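Side-chain contacts in hypothetical methylmalonyl-CoA decarboxylase alpha subunit (Sulfolobus tokodaii, PDB 1X0U), which belongs to the carboxyl transferase family within the ClpP/crotonase superfamily and assembles from six chains, its precise role being unassigned: residues 158-161 and 162-166; 212-216 and 217-221; 292-295 and 296-300; 339-343 and 344-348. All blocks are in the same frame, centred on the assembly; numbering follows the deposited sequence.

Overall arrangement
All four contacts are local, and they lie on helices and loops around two mixed sheets with the same pattern of strand directions, as expected of a protein with two crotonase-like halves. Contact 1 and contact 2 belong to the first half, with centres about 31 Å apart, and both touch the second subunit. Contact 3 and contact 4 belong to the second; their nearest atoms come within about 6 Å, the closest approach of any two contacts here. Contact 1 lies across the centre of the chain from both of them, its centre about 25 Å from that of contact 4. One helix end (contact 1), two helix starts (contacts 2 and 4) and one short helix (contact 3) are represented.

Contact 1 (158-161 and 162-166); sequences VMAS and GVIPQ
Ala160 and Ile164 meet where the chain folds back on itself at the end of helix 144-160. The tight part is built round one carbonyl: Val163 N donates to Ala160 O at 2.8 Å. Ile164 N donates to the same Ala160 O at 3.2 Å. The Ile164 donor lies in the carbonyl plane, while the Val163 donor stands well above it, so the two amides share the oxygen without competing for one direction. Beside this grip, Ala160 CB rests on Ile164 CG1 at 3.6 Å; chi1 of 49° tucks that branch between the backbone N and carbonyl carbon of Ile164, turning it back over the alanine. Leu123 of helix 109-125 covers both residues.

Ser161 makes little side-chain contact within the turn, yet no solvent side opens there: its OG is held by the backbone N of Asn519 of the second subunit, and Lys515 of the second subunit is hydrogen-bonded to Ser161 O. Gln166 touches more lightly, its CD 4.0 Å from Ala160 CB. Gly162, with phi of 83°, occupies the third position of a type II turn running from Ala160 to Val163, which here ends the helix of a beta-alpha-beta crossover between parallel strands 129-133 and 166-170.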
loop_
_atom_site.group_PDB
_atom_site.type_symbol
_atom_site.label_atom_id
_atom_site.label_comp_id
_atom_site.label_asym_id
_atom_site.label_seq_id
_atom_site.Cartn_x
_atom_site.Cartn_y
_atom_site.Cartn_z
ATOM N N VAL A 158 -18.753 -1.380 16.199
ATOM C CA VAL A 158 -18.651 -0.912 14.824
ATOM C C VAL A 158 -17.247 -1.118 14.252
ATOM O O VAL A 158 -17.096 -1.598 13.132
ATOM C CB VAL A 158 -19.041 0.578 14.729
ATOM C CG1 VAL A 158 -18.757 1.125 13.342
ATOM C CG2 VAL A 158 -20.515 0.735 15.063
ATOM N N MET A 159 -16.221 -0.768 15.022
ATOM C CA MET A 159 -14.846 -0.943 14.552
ATOM C C MET A 159 -14.539 -2.415 14.305
ATOM O O MET A 159 -13.765 -2.755 13.414
ATOM C CB MET A 159 -13.843 -0.421 15.585
ATOM C CG MET A 159 -13.937 1.064 15.892
ATOM S SD MET A 159 -13.661 2.131 14.463
ATOM C CE MET A 159 -15.346 2.669 14.105
ATOM N N ALA A 160 -15.139 -3.283 15.117
ATOM C CA ALA A 160 -14.904 -4.715 15.012
ATOM C C ALA A 160 -15.810 -5.375 13.985
ATOM O O ALA A 160 -15.578 -6.519 13.581
ATOM C CB ALA A 160 -15.106 -5.377 16.384
ATOM N N SER A 161 -16.836 -4.646 13.559
ATOM C CA SER A 161 -17.796 -5.174 12.609
ATOM C C SER A 161 -17.151 -5.630 11.302
ATOM O O SER A 161 -16.581 -4.832 10.547
ATOM C CB SER A 161 -18.872 -4.135 12.335
ATOM O OG SER A 161 -19.943 -4.715 11.616
ATOM N N GLY A 162 -17.244 -6.930 11.051
ATOM C CA GLY A 162 -16.677 -7.496 9.843
ATOM C C GLY A 162 -15.196 -7.778 9.976
ATOM O O GLY A 162 -14.544 -8.085 8.987
ATOM N N VAL A 163 -14.664 -7.675 11.196
ATOM C CA VAL A 163 -13.246 -7.928 11.457
ATOM C C VAL A 163 -13.092 -9.171 12.338
ATOM O O VAL A 163 -12.261 -10.038 12.085
ATOM C CB VAL A 163 -12.592 -6.725 12.180
ATOM C CG1 VAL A 163 -11.104 -6.987 12.392
ATOM C CG2 VAL A 163 -12.823 -5.445 11.382
ATOM N N ILE A 164 -13.902 -9.232 13.388
ATOM C CA ILE A 164 -13.905 -10.361 14.311
ATOM C C ILE A 164 -15.367 -10.716 14.590
ATOM O O ILE A 164 -16.196 -9.838 14.831
ATOM C CB ILE A 164 -13.166 -10.029 15.649
ATOM C CG1 ILE A 164 -13.657 -8.699 16.235
ATOM C CG2 ILE A 164 -11.657 -9.956 15.406
ATOM C CD1 ILE A 164 -13.163 -8.437 17.676
ATOM N N PRO A 165 -15.704 -12.014 14.545
ATOM C CA PRO A 165 -17.080 -12.456 14.793
ATOM C C PRO A 165 -17.562 -11.949 16.149
ATOM O O PRO A 165 -16.842 -12.048 17.138
ATOM C CB PRO A 165 -16.971 -13.982 14.777
ATOM C CG PRO A 165 -15.745 -14.242 13.956
ATOM C CD PRO A 165 -14.800 -13.168 14.421
ATOM N N GLN A 166 -18.778 -11.420 16.187
ATOM C CA GLN A 166 -19.360 -10.911 17.422
ATOM C C GLN A 166 -20.701 -11.569 17.701
ATOM O O GLN A 166 -21.689 -11.313 16.999
ATOM C CB GLN A 166 -19.567 -9.403 17.324
ATOM C CG GLN A 166 -18.293 -8.594 17.220
ATOM C CD GLN A 166 -18.592 -7.131 17.012
ATOM O OE1 GLN A 166 -18.877 -6.688 15.888
ATOM N NE2 GLN A 166 -18.569 -6.368 18.101
#

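Contact 2 (212-216 and 217-221); sequences EEVSF and QDLGG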
loop_
_atom_site.group_PDB
_atom_site.type_symbol
_atom_site.label_atom_id
_atom_site.label_comp_id
_atom_site.label_asym_id
_atom_site.label_seq_id
_atom_site.Cartn_x
_atom_site.Cartn_y
_atom_site.Cartn_z
ATOM N N GLU A 212 -51.044 2.413 26.041
ATOM C CA GLU A 212 -51.208 0.971 25.886
ATOM C C GLU A 212 -50.478 0.233 27.001
ATOM O O GLU A 212 -49.373 0.622 27.391
ATOM C CB GLU A 212 -50.651 0.514 24.533
ATOM C CG GLU A 212 -51.292 1.168 23.323
ATOM C CD GLU A 212 -52.799 1.044 23.331
ATOM O OE1 GLU A 212 -53.465 1.947 23.884
ATOM O OE2 GLU A 212 -53.312 0.035 22.801
ATOM N N GLU A 213 -51.098 -0.826 27.514
ATOM C CA GLU A 213 -50.500 -1.622 28.582
ATOM C C GLU A 213 -50.101 -3.006 28.093
ATOM O O GLU A 213 -50.935 -3.765 27.593
ATOM C CB GLU A 213 -51.460 -1.767 29.764
ATOM C CG GLU A 213 -51.039 -2.874 30.719
ATOM C CD GLU A 213 -51.788 -2.844 32.033
ATOM O OE1 GLU A 213 -51.663 -3.815 32.808
ATOM O OE2 GLU A 213 -52.490 -1.847 32.296
ATOM N N VAL A 214 -48.824 -3.339 28.256
ATOM C CA VAL A 214 -48.325 -4.631 27.810
ATOM C C VAL A 214 -47.276 -5.234 28.748
ATOM O O VAL A 214 -46.545 -4.519 29.437
ATOM C CB VAL A 214 -47.756 -4.512 26.371
ATOM C CG1 VAL A 214 -46.884 -3.284 26.267
ATOM C CG2 VAL A 214 -46.974 -5.762 25.995
ATOM N N SER A 215 -47.239 -6.562 28.774
ATOM C CA SER A 215 -46.305 -7.329 29.588
ATOM C C SER A 215 -44.905 -7.241 28.980
ATOM O O SER A 215 -44.750 -6.848 27.823
ATOM C CB SER A 215 -46.752 -8.794 29.630
ATOM O OG SER A 215 -45.802 -9.609 30.294
ATOM N N PHE A 216 -43.891 -7.612 29.758
ATOM C CA PHE A 216 -42.516 -7.576 29.267
ATOM C C PHE A 216 -42.320 -8.544 28.099
ATOM O O PHE A 216 -41.698 -8.194 27.095
ATOM C CB PHE A 216 -41.523 -7.920 30.386
ATOM C CG PHE A 216 -41.490 -6.916 31.511
ATOM C CD1 PHE A 216 -41.664 -5.559 31.263
ATOM C CD2 PHE A 216 -41.248 -7.329 32.816
ATOM C CE1 PHE A 216 -41.603 -4.633 32.292
ATOM C CE2 PHE A 216 -41.183 -6.410 33.852
ATOM C CZ PHE A 216 -41.360 -5.060 33.589
ATOM N N GLN A 217 -42.858 -9.755 28.237
ATOM C CA GLN A 217 -42.753 -10.780 27.197
ATOM C C GLN A 217 -43.480 -10.400 25.911
ATOM O O GLN A 217 -43.021 -10.723 24.816
ATOM C CB GLN A 217 -43.301 -12.116 27.715
ATOM C CG GLN A 217 -42.414 -12.768 28.760
ATOM C CD GLN A 217 -41.007 -12.989 28.242
ATOM O OE1 GLN A 217 -40.784 -13.798 27.343
ATOM N NE2 GLN A 217 -40.051 -12.258 28.801
ATOM N N ASP A 218 -44.618 -9.726 26.041
ATOM C CA ASP A 218 -45.382 -9.321 24.870
ATOM C C ASP A 218 -44.765 -8.114 24.174
ATOM O O ASP A 218 -45.054 -7.859 22.997
ATOM C CB ASP A 218 -46.830 -9.006 25.247
ATOM C CG ASP A 218 -47.604 -10.241 25.659
ATOM O OD1 ASP A 218 -47.108 -11.359 25.413
ATOM O OD2 ASP A 218 -48.714 -10.095 26.217
ATOM N N LEU A 219 -43.919 -7.376 24.896
ATOM C CA LEU A 219 -43.269 -6.207 24.316
ATOM C C LEU A 219 -41.943 -6.572 23.653
ATOM O O LEU A 219 -41.638 -6.095 22.554
ATOM C CB LEU A 219 -43.031 -5.133 25.380
ATOM C CG LEU A 219 -42.449 -3.810 24.853
ATOM C CD1 LEU A 219 -43.421 -3.194 23.844
ATOM C CD2 LEU A 219 -42.186 -2.842 26.013
ATOM N N GLY A 220 -41.155 -7.419 24.315
ATOM C CA GLY A 220 -39.869 -7.803 23.755
ATOM C C GLY A 220 -39.323 -9.143 24.216
ATOM O O GLY A 220 -38.128 -9.274 24.464
ATOM N N GLY A 221 -40.192 -10.143 24.332
ATOM C CA GLY A 221 -39.744 -11.462 24.754
ATOM C C GLY A 221 -39.015 -12.135 23.606
ATOM O O GLY A 221 -39.081 -11.664 22.468
HETATM O O HOH W 1 -49.456 -7.703 27.428
#
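Val214 reaches across the start of helix 216-220 to Leu219, a hydrophobic staple laid over the N-cap residue Ser215. One methyl does the work: Val214 CG2, anti to its own backbone N, lies 4.0 Å from Leu219 CB. Separately from the staple, Val214 CG2 also comes to 3.3 Å from Asp218 CB. The valine and aspartate side chains cross at a slant, leaving the carboxylate to reach past the methyl toward the cap. There a water bridges the two segments, accepting from Ser215 N at 2.8 Å and donating to Asp218 OD2 at the same distance. This links the residues that a capping box would join directly.

Behind these side chains the helical backbone supplies the frame. Gly220 N bonds to Phe216 O at 2.9 Å, nearly in line with the C=O bond, whereas Leu219 N makes only weak bonds, divided between Ser215 O and Phe216 O.

Further out, the Phe216 ring stacks with Tyr197 and packs on Pro203 of helix 203-208, while Thr376 of the second subunit lies against both Val214 and Leu219. The Gln217 chain, bent at chi2 (-57°), carries its amide to the residue just before strand 197-199, where NE2 is hydrogen-bonded to Tyr196 O. On the subunit side, the carbonyl O of Asp218 is hydrogen-bonded to the hydroxyl of Tyr380 of the second subunit.

Contact 3 (292-295 and 296-300); sequences REII and YKIVD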
loop_
_atom_site.group_PDB
_atom_site.type_symbol
_atom_site.label_atom_id
_atom_site.label_comp_id
_atom_site.label_asym_id
_atom_site.label_seq_id
_atom_site.Cartn_x
_atom_site.Cartn_y
_atom_site.Cartn_z
ATOM N N ARG A 292 -35.711 -27.645 2.606
ATOM C CA ARG A 292 -34.726 -28.043 3.602
ATOM C C ARG A 292 -34.256 -29.466 3.345
ATOM O O ARG A 292 -33.148 -29.838 3.715
ATOM C CB ARG A 292 -35.308 -27.967 5.017
ATOM C CG ARG A 292 -35.653 -26.575 5.489
ATOM C CD ARG A 292 -35.858 -26.552 7.008
ATOM N NE ARG A 292 -36.074 -25.193 7.490
ATOM C CZ ARG A 292 -37.194 -24.509 7.297
ATOM N NH1 ARG A 292 -38.204 -25.067 6.641
ATOM N NH2 ARG A 292 -37.297 -23.262 7.738
ATOM N N GLU A 293 -35.105 -30.269 2.716
ATOM C CA GLU A 293 -34.742 -31.649 2.448
ATOM C C GLU A 293 -33.666 -31.692 1.392
ATOM O O GLU A 293 -32.802 -32.567 1.403
ATOM C CB GLU A 293 -35.964 -32.462 2.005
ATOM C CG GLU A 293 -35.642 -33.921 1.769
ATOM C CD GLU A 293 -34.997 -34.568 2.978
ATOM O OE1 GLU A 293 -34.125 -35.441 2.786
ATOM O OE2 GLU A 293 -35.365 -34.212 4.122
ATOM N N ILE A 294 -33.705 -30.732 0.479
ATOM C CA ILE A 294 -32.700 -30.662 -0.563
ATOM C C ILE A 294 -31.366 -30.251 0.054
ATOM O O ILE A 294 -30.320 -30.799 -0.307
ATOM C CB ILE A 294 -33.103 -29.663 -1.666
ATOM C CG1 ILE A 294 -34.399 -30.134 -2.338
ATOM C CG2 ILE A 294 -31.986 -29.542 -2.683
ATOM C CD1 ILE A 294 -34.886 -29.232 -3.468
ATOM N N ILE A 295 -31.388 -29.305 0.995
ATOM C CA ILE A 295 -30.128 -28.902 1.610
ATOM C C ILE A 295 -29.523 -30.072 2.393
ATOM O O ILE A 295 -28.342 -30.368 2.224
ATOM C CB ILE A 295 -30.262 -27.652 2.565
ATOM C CG1 ILE A 295 -31.073 -28.007 3.802
ATOM C CG2 ILE A 295 -30.935 -26.480 1.849
ATOM C CD1 ILE A 295 -31.324 -26.817 4.729
ATOM N N TYR A 296 -30.317 -30.754 3.227
ATOM C CA TYR A 296 -29.770 -31.872 4.007
ATOM C C TYR A 296 -29.128 -32.900 3.084
ATOM O O TYR A 296 -28.101 -33.492 3.418
ATOM C CB TYR A 296 -30.846 -32.584 4.853
ATOM C CG TYR A 296 -31.673 -31.684 5.747
ATOM C CD1 TYR A 296 -31.106 -30.574 6.375
ATOM C CD2 TYR A 296 -33.027 -31.942 5.964
ATOM C CE1 TYR A 296 -31.866 -29.740 7.194
ATOM C CE2 TYR A 296 -33.798 -31.114 6.784
ATOM C CZ TYR A 296 -33.209 -30.017 7.393
ATOM O OH TYR A 296 -33.960 -29.187 8.196
ATOM N N LYS A 297 -29.746 -33.118 1.928
ATOM C CA LYS A 297 -29.231 -34.080 0.962
ATOM C C LYS A 297 -27.910 -33.632 0.354
ATOM O O LYS A 297 -27.091 -34.460 -0.020
ATOM C CB LYS A 297 -30.236 -34.298 -0.178
ATOM C CG LYS A 297 -30.986 -35.636 -0.166
ATOM C CD LYS A 297 -32.409 -35.487 0.365
ATOM C CE LYS A 297 -33.333 -36.596 -0.159
ATOM N NZ LYS A 297 -32.805 -37.975 0.091
ATOM N N ILE A 298 -27.697 -32.325 0.248
ATOM C CA ILE A 298 -26.462 -31.839 -0.356
ATOM C C ILE A 298 -25.268 -31.740 0.572
ATOM O O ILE A 298 -24.153 -32.084 0.190
ATOM C CB ILE A 298 -26.647 -30.447 -1.001
ATOM C CG1 ILE A 298 -27.678 -30.518 -2.125
ATOM C CG2 ILE A 298 -25.303 -29.954 -1.559
ATOM C CD1 ILE A 298 -28.160 -29.172 -2.603
ATOM N N VAL A 299 -25.502 -31.286 1.798
ATOM C CA VAL A 299 -24.414 -31.068 2.748
ATOM C C VAL A 299 -23.941 -32.258 3.566
ATOM O O VAL A 299 -24.638 -33.259 3.692
ATOM C CB VAL A 299 -24.785 -29.936 3.705
ATOM C CG1 VAL A 299 -25.175 -28.712 2.896
ATOM C CG2 VAL A 299 -25.950 -30.366 4.602
ATOM N N ASP A 300 -22.741 -32.118 4.125
ATOM C CA ASP A 300 -22.119 -33.142 4.945
ATOM C C ASP A 300 -23.055 -33.627 6.066
ATOM O O ASP A 300 -23.558 -32.830 6.867
ATOM C CB ASP A 300 -20.827 -32.594 5.564
ATOM C CG ASP A 300 -19.747 -32.275 4.528
ATOM O OD1 ASP A 300 -20.020 -32.300 3.305
ATOM O OD2 ASP A 300 -18.605 -31.989 4.948
#
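Glu293 and Lys297 lean toward each other in the i to i+4 pairing of helix side chains, here on helix 291-298, but their ion pair is long, with Glu293 OE1 3.9 Å from Lys297 NZ. Bends in both chains at chi2, 55° in the glutamate, leave that oxygen nearer the lysine methylenes than the ammonium, so the charge pairing is loose. Glu293 OE2 sits at the edge of the Tyr296 ring, 3.7 Å from Tyr296 CD2, with the carboxylate turned steeply against the ring.

Arg292 runs alongside Tyr296, Arg292 CD lying 3.5 Å from Tyr296 OH; the guanidinium turns away to a salt bridge with Glu306 through NE. On the buried side, Ile294 CG2 packs on Ile298 CD1 at 3.8 Å.

In the backbone, Lys297 N is satisfied by Glu293 O at 3.1 Å. Ile295 O serves Val299 N at 3.0 Å, almost straight on, and Ile298 N from well above the carbonyl plane. Ile298 N also bonds weakly to Ile294 O, so i+3 and i+4 bonding overlap in the last turn, before Val299 leaves helical geometry. Beyond it, Arg495 serves both Ile298 O and the buried Asp300 carboxylate, which also accepts from Ala323 N and Gly324 N.

Helix 277-280 flanks one side, Ile280 touching Glu293, Ile294 and Lys297, while strand 315-322 sets Ile316 against Arg292 and Ala320 against Val299.

Contact 4 (339-343 and 344-348); sequences GSIDI and DAADK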
loop_
_atom_site.group_PDB
_atom_site.type_symbol
_atom_site.label_atom_id
_atom_site.label_comp_id
_atom_site.label_asym_id
_atom_site.label_seq_id
_atom_site.Cartn_x
_atom_site.Cartn_y
_atom_site.Cartn_z
ATOM N N GLY A 339 -42.387 -19.078 -1.621
ATOM C CA GLY A 339 -41.005 -18.782 -1.960
ATOM C C GLY A 339 -40.820 -17.353 -2.432
ATOM O O GLY A 339 -39.720 -16.941 -2.767
ATOM N N SER A 340 -41.912 -16.602 -2.483
ATOM C CA SER A 340 -41.852 -15.211 -2.895
ATOM C C SER A 340 -40.986 -14.469 -1.885
ATOM O O SER A 340 -41.076 -14.715 -0.672
ATOM C CB SER A 340 -43.251 -14.600 -2.921
ATOM O OG SER A 340 -44.103 -15.320 -3.794
ATOM N N ILE A 341 -40.141 -13.577 -2.382
ATOM C CA ILE A 341 -39.271 -12.820 -1.505
ATOM C C ILE A 341 -40.083 -11.683 -0.898
ATOM O O ILE A 341 -41.025 -11.168 -1.511
ATOM C CB ILE A 341 -38.015 -12.311 -2.263
ATOM C CG1 ILE A 341 -37.470 -11.050 -1.602
ATOM C CG2 ILE A 341 -38.346 -12.096 -3.726
ATOM C CD1 ILE A 341 -36.877 -11.286 -0.270
ATOM N N ASP A 342 -39.698 -11.302 0.313
ATOM C CA ASP A 342 -40.405 -10.293 1.083
ATOM C C ASP A 342 -39.450 -9.302 1.773
ATOM O O ASP A 342 -38.246 -9.503 1.755
ATOM C CB ASP A 342 -41.225 -11.054 2.120
ATOM C CG ASP A 342 -42.142 -10.188 2.873
ATOM O OD1 ASP A 342 -42.824 -9.369 2.220
ATOM O OD2 ASP A 342 -42.188 -10.338 4.110
ATOM N N ILE A 343 -39.995 -8.244 2.376
ATOM C CA ILE A 343 -39.186 -7.246 3.093
ATOM C C ILE A 343 -38.330 -7.890 4.186
ATOM O O ILE A 343 -37.112 -7.685 4.250
ATOM C CB ILE A 343 -40.070 -6.184 3.768
ATOM C CG1 ILE A 343 -40.626 -5.222 2.725
ATOM C CG2 ILE A 343 -39.268 -5.407 4.796
ATOM C CD1 ILE A 343 -41.544 -4.159 3.313
ATOM N N ASP A 344 -38.978 -8.660 5.055
ATOM C CA ASP A 344 -38.284 -9.331 6.142
ATOM C C ASP A 344 -37.226 -10.288 5.611
ATOM O O ASP A 344 -36.106 -10.335 6.113
ATOM C CB ASP A 344 -39.281 -10.116 7.005
ATOM C CG ASP A 344 -40.182 -9.214 7.836
ATOM O OD1 ASP A 344 -41.102 -9.739 8.497
ATOM O OD2 ASP A 344 -39.974 -7.990 7.836
ATOM N N ALA A 345 -37.598 -11.054 4.592
ATOM C CA ALA A 345 -36.707 -12.041 3.992
ATOM C C ALA A 345 -35.531 -11.367 3.304
ATOM O O ALA A 345 -34.396 -11.833 3.396
ATOM C CB ALA A 345 -37.484 -12.899 3.006
ATOM N N ALA A 346 -35.801 -10.269 2.614
ATOM C CA ALA A 346 -34.732 -9.538 1.949
ATOM C C ALA A 346 -33.724 -9.098 3.023
ATOM O O ALA A 346 -32.504 -9.189 2.817
ATOM C CB ALA A 346 -35.301 -8.325 1.213
ATOM N N ASP A 347 -34.228 -8.644 4.176
ATOM C CA ASP A 347 -33.345 -8.212 5.264
ATOM C C ASP A 347 -32.542 -9.381 5.815
ATOM O O ASP A 347 -31.334 -9.299 6.004
ATOM C CB ASP A 347 -34.142 -7.575 6.410
ATOM C CG ASP A 347 -34.622 -6.188 6.076
ATOM O OD1 ASP A 347 -34.028 -5.557 5.186
ATOM O OD2 ASP A 347 -35.583 -5.723 6.711
ATOM N N LYS A 348 -33.237 -10.472 6.083
ATOM C CA LYS A 348 -32.607 -11.671 6.600
ATOM C C LYS A 348 -31.490 -12.135 5.652
ATOM O O LYS A 348 -30.341 -12.297 6.052
ATOM C CB LYS A 348 -33.691 -12.736 6.758
ATOM C CG LYS A 348 -33.231 -14.170 6.938
ATOM C CD LYS A 348 -34.467 -15.019 7.231
ATOM C CE LYS A 348 -34.213 -16.508 7.172
ATOM N NZ LYS A 348 -35.459 -17.225 7.614
HETATM O O HOH W 2 -42.393 -8.017 5.254
#
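Ile341 holds CG1 roughly trans to its backbone N (chi1 154°) and then bends at chi2 (69°), which carries CD1 onto the first turn of helix 343-358. That methyl stands 3.7 Å from the CB of Ala345 and equally 3.7 Å from the CB of Ala346, so one branch fills the angle between two small residues. Asp342, the N-cap residue, also sets CG opposite its N (chi1 -172°), and its carboxylate ends up beside the backbone N of Asp344. It does not bond there directly: a water donates to Asp342 OD2 at 2.6 Å and takes a weak bond from Asp344 N.

Ile341 before the cap and Ala346 four residues after it form a hydrophobic staple, at the head of the helix that joins parallel strands 325-332 and 363-369 as a beta-alpha-beta crossover. The backbone closes the first turn through Ala346 N to Asp342 O at 2.7 Å, followed by Asp347 N to Ile343 O at 3.0 Å.

Two carboxylates share this end. Asp342 OD2 and Asp344 OD1 are 4.6 Å apart, their planes strongly rotated against each other; if both are ionised, the positive end of the helix dipole would be expected to ease their repulsion. Ile343 N is hydrogen-bonded to Gln378 OE1, and the Ile343 side chain packs on Ile383 and His386 of helix 383-396. From the same helix Lys389 makes a salt bridge to Asp347 OD1, while Arg385 of the second subunit forms a long, weak ion pair with Asp347 OD2.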